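Local coordinates for protein octenoyl-CoA reductase/carboxylase (Streptomyces sp., PDB 4A0S) that catalyses the NADPH-dependent reductive carboxylation of 2-octenoyl-CoA, supplying an unusual extender unit for cinnabaramide polyketide biosynthesis, at residues V137-P149 / M156-T168. Numbering follows the deposited sequence.
Sequences VIVHPAHVDEQEP and MLGTEQRAWGFET. With CO8 (octanoyl-coenzyme A), chain E.
A two-stranded antiparallel ribbon, 142-143 against 162-163, forms part of the acyl pocket in the GroES-like domain of this medium-chain reductase. H143 and R162 are its hydrogen-bonded pair: H143 N gives to R162 O and R162 N to H143 O, each 2.8 Å. A third bond, from W164 N to P141 O at 2.7 Å, is almost straight (175°) and lies on a carbonyl lone pair.

The face bearing A142 and A163 meets the octanoyl tail. Alanine suits both places, since a bare methyl leaves room for the chain: A163 CB is 3.7 Å from C6' of the ligand, while A142 CB, M156 SD and the terminal C8' meet in a three-way contact. The bend of M156 at chi2 (-50°) brings SD to that chain end, and the one at chi3 lays CE against C7' and C8'.

The face of H143 and R162 is more polar. T168 CG2 covers one face of the imidazole, 3.5 Å from the ring centroid, a CH-pi contact. A water at the ring edge joins H143 ND1 to H143 O and E160 O. In a salt bridge within 156-168, NH1 and NH2 of R162 both reach E160 OE1. Beyond the ribbon's end, W164 offers V139 CG1 a broad ring face, its NE1 bonding to V178 O.

At the far end, E148, long enough to span to the turn 158-161, has two oxygens for adjacent N-H groups. OE1 takes T159 N on the syn lone pair (2.8 Å) and T159 OG1 from above the carboxylate plane; OE2 accepts E160 N, also at 2.8 Å.

The tail is thus held mainly by van der Waals contact, with Q161 NE2 also near C8'. Two backbone N-H groups and a hydroxyl tie the E148 carboxylate to the turn, which would favour its charged form.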
loop_
_atom_site.group_PDB
_atom_site.type_symbol
_atom_site.label_atom_id
_atom_site.label_comp_id
_atom_site.label_asym_id
_atom_site.label_seq_id
_atom_site.Cartn_x
_atom_site.Cartn_y
_atom_site.Cartn_z
ATOM N N VAL A 137 9.970 -28.673 -14.589
ATOM C CA VAL A 137 9.466 -27.320 -14.497
ATOM C C VAL A 137 7.975 -27.249 -14.724
ATOM O O VAL A 137 7.362 -28.134 -15.315
ATOM C CB VAL A 137 10.140 -26.392 -15.534
ATOM C CG1 VAL A 137 11.645 -26.284 -15.262
ATOM C CG2 VAL A 137 9.876 -26.882 -16.947
ATOM N N ILE A 138 7.393 -26.178 -14.229
ATOM C CA ILE A 138 6.128 -25.757 -14.738
ATOM C C ILE A 138 6.444 -24.484 -15.472
ATOM O O ILE A 138 7.462 -23.840 -15.207
ATOM C CB ILE A 138 5.099 -25.555 -13.647
ATOM C CG1 ILE A 138 5.688 -24.685 -12.533
ATOM C CG2 ILE A 138 4.628 -26.917 -13.148
ATOM C CD1 ILE A 138 4.660 -24.118 -11.569
ATOM N N VAL A 139 5.609 -24.163 -16.437
ATOM C CA VAL A 139 5.731 -22.924 -17.142
ATOM C C VAL A 139 4.459 -22.186 -16.816
ATOM O O VAL A 139 3.363 -22.764 -16.898
ATOM C CB VAL A 139 5.839 -23.133 -18.649
ATOM C CG1 VAL A 139 5.740 -21.793 -19.374
ATOM C CG2 VAL A 139 7.122 -23.890 -18.994
ATOM N N HIS A 140 4.610 -20.927 -16.418
ATOM C CA HIS A 140 3.476 -20.026 -16.292
ATOM C C HIS A 140 3.483 -19.055 -17.473
ATOM O O HIS A 140 4.481 -18.936 -18.168
ATOM C CB HIS A 140 3.474 -19.309 -14.937
ATOM C CG HIS A 140 4.598 -18.343 -14.759
ATOM N ND1 HIS A 140 4.597 -17.090 -15.328
ATOM C CD2 HIS A 140 5.748 -18.436 -14.053
ATOM C CE1 HIS A 140 5.703 -16.452 -14.990
ATOM N NE2 HIS A 140 6.426 -17.253 -14.226
ATOM N N PRO A 141 2.347 -18.386 -17.718
ATOM C CA PRO A 141 2.140 -17.718 -19.003
ATOM C C PRO A 141 2.747 -16.323 -19.179
ATOM O O PRO A 141 2.676 -15.787 -20.278
ATOM C CB PRO A 141 0.611 -17.612 -19.095
ATOM C CG PRO A 141 0.171 -17.555 -17.661
ATOM C CD PRO A 141 1.089 -18.551 -16.983
ATOM N N ALA A 142 3.292 -15.741 -18.114
ATOM C CA ALA A 142 3.804 -14.371 -18.181
ATOM C C ALA A 142 5.083 -14.289 -18.998
ATOM O O ALA A 142 6.183 -14.500 -18.490
ATOM C CB ALA A 142 3.981 -13.776 -16.782
ATOM N N HIS A 143 4.911 -13.971 -20.274
ATOM C CA HIS A 143 6.008 -13.879 -21.233
ATOM C C HIS A 143 6.338 -12.405 -21.300
ATOM O O HIS A 143 5.633 -11.624 -21.935
ATOM C CB HIS A 143 5.511 -14.425 -22.567
ATOM C CG HIS A 143 6.535 -14.446 -23.656
ATOM N ND1 HIS A 143 6.780 -13.355 -24.462
ATOM C CD2 HIS A 143 7.300 -15.450 -24.142
ATOM C CE1 HIS A 143 7.683 -13.676 -25.372
ATOM N NE2 HIS A 143 8.011 -14.942 -25.202
ATOM N N VAL A 144 7.372 -12.004 -20.581
ATOM C CA VAL A 144 7.560 -10.581 -20.340
ATOM C C VAL A 144 8.950 -10.146 -20.780
ATOM O O VAL A 144 9.852 -10.978 -20.920
ATOM C CB VAL A 144 7.301 -10.203 -18.860
ATOM C CG1 VAL A 144 5.939 -10.762 -18.395
ATOM C CG2 VAL A 144 8.409 -10.716 -17.962
ATOM N N ASP A 145 9.105 -8.841 -20.964
ATOM C CA ASP A 145 10.355 -8.261 -21.424
ATOM C C ASP A 145 11.066 -7.688 -20.215
ATOM O O ASP A 145 10.679 -6.676 -19.677
ATOM C CB ASP A 145 10.082 -7.177 -22.470
ATOM C CG ASP A 145 11.342 -6.670 -23.130
ATOM O OD1 ASP A 145 12.427 -6.719 -22.515
ATOM O OD2 ASP A 145 11.249 -6.221 -24.289
ATOM N N GLU A 146 12.121 -8.366 -19.815
ATOM C CA GLU A 146 12.825 -8.038 -18.582
ATOM C C GLU A 146 13.715 -6.795 -18.715
ATOM O O GLU A 146 14.272 -6.300 -17.721
ATOM C CB GLU A 146 13.630 -9.245 -18.118
ATOM C CG GLU A 146 12.785 -10.479 -17.813
ATOM C CD GLU A 146 12.395 -11.256 -19.056
ATOM O OE1 GLU A 146 12.655 -10.787 -20.182
ATOM O OE2 GLU A 146 11.820 -12.349 -18.910
ATOM N N GLN A 147 13.816 -6.273 -19.934
ATOM C CA GLN A 147 14.560 -5.044 -20.228
ATOM C C GLN A 147 13.742 -3.802 -20.003
ATOM O O GLN A 147 14.275 -2.714 -19.767
ATOM C CB GLN A 147 14.985 -5.020 -21.687
ATOM C CG GLN A 147 16.376 -5.439 -21.907
ATOM C CD GLN A 147 16.780 -5.247 -23.339
ATOM O OE1 GLN A 147 16.986 -6.217 -24.052
ATOM N NE2 GLN A 147 16.857 -3.992 -23.782
ATOM N N GLU A 148 12.432 -3.957 -20.097
ATOM C CA GLU A 148 11.487 -2.869 -19.868
ATOM C C GLU A 148 11.553 -2.524 -18.398
ATOM O O GLU A 148 11.433 -3.406 -17.572
ATOM C CB GLU A 148 10.059 -3.331 -20.085
ATOM C CG GLU A 148 9.673 -3.510 -21.466
ATOM C CD GLU A 148 8.190 -3.523 -21.563
ATOM O OE1 GLU A 148 7.606 -2.423 -21.618
ATOM O OE2 GLU A 148 7.615 -4.628 -21.534
ATOM N N PRO A 149 11.697 -1.237 -18.073
ATOM C CA PRO A 149 11.675 -0.822 -16.671
ATOM C C PRO A 149 10.446 -1.313 -15.914
ATOM O O PRO A 149 10.585 -1.787 -14.782
ATOM C CB PRO A 149 11.726 0.700 -16.773
ATOM C CG PRO A 149 12.611 0.906 -17.991
ATOM C CD PRO A 149 12.120 -0.146 -18.967
ATOM N N MET A 156 4.121 -8.140 -14.600
ATOM C CA MET A 156 2.941 -8.089 -15.434
ATOM C C MET A 156 2.765 -6.768 -16.187
ATOM O O MET A 156 1.937 -6.690 -17.079
ATOM C CB MET A 156 1.685 -8.391 -14.617
ATOM C CG MET A 156 1.426 -9.870 -14.437
ATOM S SD MET A 156 1.499 -10.783 -15.997
ATOM C CE MET A 156 0.090 -10.050 -16.850
ATOM N N LEU A 157 3.551 -5.745 -15.846
ATOM C CA LEU A 157 3.164 -4.394 -16.229
ATOM C C LEU A 157 3.828 -3.840 -17.468
ATOM O O LEU A 157 3.408 -2.792 -17.964
ATOM C CB LEU A 157 3.285 -3.412 -15.049
ATOM C CG LEU A 157 1.980 -3.281 -14.241
ATOM C CD1 LEU A 157 0.966 -2.520 -15.058
ATOM C CD2 LEU A 157 1.397 -4.632 -13.823
ATOM N N GLY A 158 4.828 -4.546 -17.971
ATOM C CA GLY A 158 5.588 -4.070 -19.120
ATOM C C GLY A 158 4.685 -4.041 -20.325
ATOM O O GLY A 158 3.783 -4.849 -20.434
ATOM N N THR A 159 4.921 -3.112 -21.243
ATOM C CA THR A 159 4.059 -3.033 -22.422
ATOM C C THR A 159 4.278 -4.242 -23.332
ATOM O O THR A 159 3.454 -4.528 -24.187
ATOM C CB THR A 159 4.279 -1.734 -23.203
ATOM O OG1 THR A 159 5.597 -1.720 -23.738
ATOM C CG2 THR A 159 4.138 -0.552 -22.296
ATOM N N GLU A 160 5.354 -4.985 -23.103
ATOM C CA GLU A 160 5.635 -6.178 -23.894
ATOM C C GLU A 160 5.165 -7.439 -23.172
ATOM O O GLU A 160 5.491 -8.551 -23.569
ATOM C CB GLU A 160 7.129 -6.273 -24.240
ATOM C CG GLU A 160 7.674 -5.097 -25.081
ATOM C CD GLU A 160 6.986 -4.951 -26.422
ATOM O OE1 GLU A 160 6.306 -5.902 -26.864
ATOM O OE2 GLU A 160 7.115 -3.867 -27.034
ATOM N N GLN A 161 4.410 -7.260 -22.096
ATOM C CA GLN A 161 3.916 -8.408 -21.374
ATOM C C GLN A 161 2.950 -9.141 -22.280
ATOM O O GLN A 161 2.044 -8.538 -22.835
ATOM C CB GLN A 161 3.216 -8.016 -20.076
ATOM C CG GLN A 161 2.518 -9.177 -19.388
ATOM C CD GLN A 161 1.121 -9.449 -19.948
ATOM O OE1 GLN A 161 0.263 -8.552 -19.997
ATOM N NE2 GLN A 161 0.887 -10.689 -20.360
ATOM N N ARG A 162 3.184 -10.430 -22.434
ATOM C CA ARG A 162 2.326 -11.294 -23.224
ATOM C C ARG A 162 1.975 -12.565 -22.475
ATOM O O ARG A 162 2.629 -12.913 -21.493
ATOM C CB ARG A 162 2.978 -11.610 -24.562
ATOM C CG ARG A 162 3.006 -10.405 -25.477
ATOM C CD ARG A 162 3.578 -10.748 -26.874
ATOM N NE ARG A 162 3.467 -9.566 -27.714
ATOM C CZ ARG A 162 4.272 -8.513 -27.636
ATOM N NH1 ARG A 162 5.286 -8.503 -26.775
ATOM N NH2 ARG A 162 4.065 -7.464 -28.430
ATOM N N ALA A 163 0.903 -13.208 -22.924
ATOM C CA ALA A 163 0.472 -14.498 -22.417
ATOM C C ALA A 163 1.000 -15.556 -23.361
ATOM O O ALA A 163 0.612 -15.636 -24.531
ATOM C CB ALA A 163 -1.046 -14.577 -22.333
ATOM N N TRP A 164 1.911 -16.353 -22.835
ATOM C CA TRP A 164 2.445 -17.499 -23.521
ATOM C C TRP A 164 1.358 -18.327 -24.206
ATOM O O TRP A 164 0.342 -18.654 -23.583
ATOM C CB TRP A 164 3.143 -18.357 -22.492
ATOM C CG TRP A 164 3.865 -19.458 -23.093
ATOM C CD1 TRP A 164 4.750 -19.383 -24.110
ATOM C CD2 TRP A 164 3.822 -20.821 -22.680
ATOM N NE1 TRP A 164 5.250 -20.629 -24.389
ATOM C CE2 TRP A 164 4.694 -21.533 -23.520
ATOM C CE3 TRP A 164 3.103 -21.515 -21.703
ATOM C CZ2 TRP A 164 4.886 -22.910 -23.408
ATOM C CZ3 TRP A 164 3.296 -22.884 -21.581
ATOM C CH2 TRP A 164 4.192 -23.567 -22.429
ATOM N N GLY A 165 1.571 -18.639 -25.484
ATOM C CA GLY A 165 0.619 -19.447 -26.247
ATOM C C GLY A 165 -0.652 -18.726 -26.646
ATOM O O GLY A 165 -1.539 -19.331 -27.234
ATOM N N PHE A 166 -0.748 -17.439 -26.319
ATOM C CA PHE A 166 -1.890 -16.627 -26.709
ATOM C C PHE A 166 -1.444 -15.409 -27.516
ATOM O O PHE A 166 -1.818 -15.274 -28.659
ATOM C CB PHE A 166 -2.739 -16.226 -25.493
ATOM C CG PHE A 166 -3.963 -15.461 -25.857
ATOM C CD1 PHE A 166 -5.056 -16.102 -26.439
ATOM C CD2 PHE A 166 -4.016 -14.091 -25.662
ATOM C CE1 PHE A 166 -6.200 -15.391 -26.800
ATOM C CE2 PHE A 166 -5.160 -13.362 -26.016
ATOM C CZ PHE A 166 -6.256 -14.023 -26.593
ATOM N N GLU A 167 -0.633 -14.539 -26.920
ATOM C CA GLU A 167 0.055 -13.496 -27.693
ATOM C C GLU A 167 1.456 -13.934 -28.088
ATOM O O GLU A 167 2.208 -13.159 -28.681
ATOM C CB GLU A 167 0.139 -12.178 -26.916
ATOM C CG GLU A 167 -1.189 -11.476 -26.727
ATOM C CD GLU A 167 -1.734 -11.616 -25.327
ATOM O OE1 GLU A 167 -0.990 -12.102 -24.453
ATOM O OE2 GLU A 167 -2.907 -11.211 -25.085
ATOM N N THR A 168 1.828 -15.156 -27.732
ATOM C CA THR A 168 3.086 -15.702 -28.194
ATOM C C THR A 168 2.828 -17.032 -28.836
ATOM O O THR A 168 1.835 -17.687 -28.554
ATOM C CB THR A 168 4.155 -15.916 -27.087
ATOM O OG1 THR A 168 3.951 -17.164 -26.430
ATOM C CG2 THR A 168 4.174 -14.766 -26.086
HETATM N N1A CO8 E . -9.233 -10.105 -37.563
HETATM C C2A CO8 E . -8.014 -9.571 -37.645
HETATM N N3A CO8 E . -7.670 -8.523 -36.904
HETATM C C4A CO8 E . -8.567 -7.988 -36.046
HETATM C C5A CO8 E . -9.846 -8.517 -35.926
HETATM C C6A CO8 E . -10.174 -9.612 -36.721
HETATM N N6A CO8 E . -11.389 -10.162 -36.636
HETATM N N7A CO8 E . -10.505 -7.802 -35.013
HETATM C C8A CO8 E . -9.675 -6.853 -34.574
HETATM N N9A CO8 E . -8.495 -6.966 -35.205
HETATM C C1B CO8 E . -7.272 -6.133 -35.046
HETATM C C2B CO8 E . -7.430 -4.778 -35.744
HETATM O O2B CO8 E . -6.185 -4.399 -36.373
HETATM C C3B CO8 E . -7.745 -3.870 -34.558
HETATM O O3B CO8 E . -7.363 -2.530 -34.835
HETATM P P3B CO8 E . -8.568 -1.521 -35.224
HETATM O O7A CO8 E . -8.129 -0.814 -36.624
HETATM O O8A CO8 E . -9.893 -2.386 -35.679
HETATM O O9A CO8 E . -8.887 -0.586 -34.126
HETATM C C4B CO8 E . -6.900 -4.458 -33.434
HETATM O O4B CO8 E . -6.996 -5.875 -33.632
HETATM C C5B CO8 E . -7.539 -4.239 -32.057
HETATM O O5B CO8 E . -6.765 -4.931 -31.056
HETATM P P1A CO8 E . -5.306 -4.334 -30.600
HETATM O O1A CO8 E . -4.734 -5.377 -29.446
HETATM O O2A CO8 E . -4.305 -4.228 -31.709
HETATM O O3A CO8 E . -5.600 -2.823 -30.019
HETATM P P2A CO8 E . -5.952 -2.354 -28.486
HETATM O O4A CO8 E . -7.022 -1.175 -28.604
HETATM O O5A CO8 E . -4.756 -1.952 -27.675
HETATM O O6A CO8 E . -6.764 -3.591 -27.793
HETATM C CBP CO8 E . -7.324 -5.227 -26.044
HETATM C CCP CO8 E . -6.529 -3.953 -26.417
HETATM C CDP CO8 E . -8.805 -4.811 -25.999
HETATM C CEP CO8 E . -6.889 -5.643 -24.638
HETATM C CAP CO8 E . -7.051 -6.353 -27.097
HETATM O OAP CO8 E . -5.627 -6.583 -27.344
HETATM C C9P CO8 E . -7.776 -7.695 -26.799
HETATM O O9P CO8 E . -8.993 -7.781 -27.002
HETATM N N8P CO8 E . -7.009 -8.721 -26.362
HETATM C C7P CO8 E . -7.560 -10.089 -26.125
HETATM C C6P CO8 E . -7.828 -10.446 -24.636
HETATM C C5P CO8 E . -9.172 -11.208 -24.542
HETATM O O5P CO8 E . -10.214 -10.652 -24.880
HETATM N N4P CO8 E . -9.202 -12.505 -24.244
HETATM C C3P CO8 E . -8.181 -13.366 -23.658
HETATM C C2P CO8 E . -8.786 -13.647 -22.275
HETATM S S1P CO8 E . -7.670 -13.116 -20.922
HETATM C "C1'" CO8 E . -7.066 -14.676 -20.482
HETATM O "O1'" CO8 E . -7.714 -15.725 -20.647
HETATM C "C2'" CO8 E . -5.791 -14.645 -19.959
HETATM C "C3'" CO8 E . -5.126 -15.769 -19.528
HETATM C "C4'" CO8 E . -3.846 -15.633 -18.975
HETATM C "C5'" CO8 E . -3.138 -14.316 -19.249
HETATM C "C6'" CO8 E . -1.714 -14.506 -18.681
HETATM C "C7'" CO8 E . -1.003 -13.182 -18.668
HETATM C "C8'" CO8 E . 0.444 -13.436 -18.233
HETATM O O HOH W 1 6.463 -10.727 -24.681
#